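PDB 6LG3: PhiRv1 phage protein from Mycobacterium tuberculosis, which probably acts as a toxin, EST12, that activates a RACK1-NLRP3-gasdermin D pyroptosis and IL-1 beta immune pathway. Local coordinates for residues 43-46 with 51-54. Numbering follows the deposited sequence.
Sequences ILRG and AYLE
In one of its two modelled conformers, Arg45 lays its guanidinium on the ring of Tyr52, its antiparallel partner. From CB the chain swings towards strand 51-54 (chi1 55°), CG of Arg45 tucked over the backbone, flanked by N and C, and 4.2 Å from CD1 of Tyr52. It then runs extended to NE of Arg45, which points at OE2 of Glu54 in a straight but weak hydrogen bond of 3.5 Å, part of a salt bridge; the carboxylate stands almost perpendicular to the guanidinium, with OE2 in the guanidinium plane, at its edge. CZ of Arg45 lies 3.6 Å from Tyr52 CD1, NH1 is closest to that same atom, and NH2 sits over the middle of the ring. With the planes 25° apart, this is an off-centre cation-pi stack, while Tyr52 OH is hydrogen-bonded to Asp47 in the turn. Beneath, paired backbone bonds join Arg45 with Tyr52 and Ile43 with Glu54, the Tyr52 N to Arg45 O bond measuring 2.8 Å. On the other face, CD2 of Leu44 packs 3.8 Å from CB of Leu53, against helix 4-22. This is a beta hairpin, with 42-46 an edge strand of a three-stranded antiparallel sheet backed by helices.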
# COMPACT_ATOMS: atom_id res chain seq x y z
N ILE A 43 -6.28 -4.60 -2.05
CA ILE A 43 -7.06 -4.61 -0.83
C ILE A 43 -6.24 -3.89 0.23
O ILE A 43 -5.09 -4.27 0.48
CB ILE A 43 -7.40 -6.04 -0.37
CG1 ILE A 43 -8.15 -6.80 -1.46
CG2 ILE A 43 -8.18 -6.00 0.94
CD1 ILE A 43 -9.46 -6.18 -1.85
N LEU A 44 -6.81 -2.85 0.82
CA LEU A 44 -6.24 -2.19 1.98
C LEU A 44 -7.07 -2.58 3.19
O LEU A 44 -8.30 -2.46 3.17
CB LEU A 44 -6.21 -0.68 1.80
CG LEU A 44 -4.89 -0.15 1.23
CD1 LEU A 44 -5.03 1.27 0.71
CD2 LEU A 44 -3.84 -0.21 2.33
N ARG A 45 -6.41 -3.07 4.24
CA ARG A 45 -7.15 -3.49 5.43
C ARG A 45 -6.28 -3.24 6.66
O ARG A 45 -5.09 -2.95 6.56
CB ARG A 45 -7.58 -4.95 5.34
CG ARG A 45 -6.43 -5.92 5.08
CD ARG A 45 -6.91 -7.37 5.06
NE ARG A 45 -5.80 -8.29 5.32
CZ ARG A 45 -5.31 -8.54 6.53
NH1 ARG A 45 -5.84 -7.95 7.60
NH2 ARG A 45 -4.30 -9.39 6.68
N GLY A 46 -6.90 -3.35 7.82
CA GLY A 46 -6.18 -3.10 9.06
C GLY A 46 -6.76 -3.91 10.19
O GLY A 46 -7.92 -4.33 10.15
N ALA A 51 -1.59 -2.31 9.54
CA ALA A 51 -2.25 -2.10 8.27
C ALA A 51 -1.54 -2.93 7.21
O ALA A 51 -0.34 -3.18 7.30
CB ALA A 51 -2.24 -0.62 7.88
N TYR A 52 -2.30 -3.37 6.20
CA TYR A 52 -1.78 -4.20 5.13
C TYR A 52 -2.31 -3.72 3.79
O TYR A 52 -3.48 -3.32 3.67
CB TYR A 52 -2.18 -5.67 5.30
CG TYR A 52 -2.09 -6.19 6.71
CD1 TYR A 52 -3.11 -5.93 7.62
CD2 TYR A 52 -1.01 -6.95 7.13
CE1 TYR A 52 -3.05 -6.40 8.91
CE2 TYR A 52 -0.94 -7.43 8.42
CZ TYR A 52 -1.97 -7.15 9.31
OH TYR A 52 -1.93 -7.62 10.61
N LEU A 53 -1.44 -3.78 2.78
CA LEU A 53 -1.81 -3.58 1.39
C LEU A 53 -1.46 -4.86 0.65
O LEU A 53 -0.28 -5.27 0.62
CB LEU A 53 -1.10 -2.37 0.77
CG LEU A 53 -1.51 -1.97 -0.66
CD1 LEU A 53 -1.30 -0.48 -0.88
CD2 LEU A 53 -0.73 -2.76 -1.70
N GLU A 54 -2.50 -5.50 0.11
CA GLU A 54 -2.42 -6.74 -0.65
C GLU A 54 -2.69 -6.48 -2.12
O GLU A 54 -3.61 -5.72 -2.46
CB GLU A 54 -3.46 -7.77 -0.20
CG GLU A 54 -3.40 -8.30 1.18
CD GLU A 54 -4.45 -9.39 1.36
OE1 GLU A 54 -5.13 -9.73 0.36
OE2 GLU A 54 -4.61 -9.90 2.49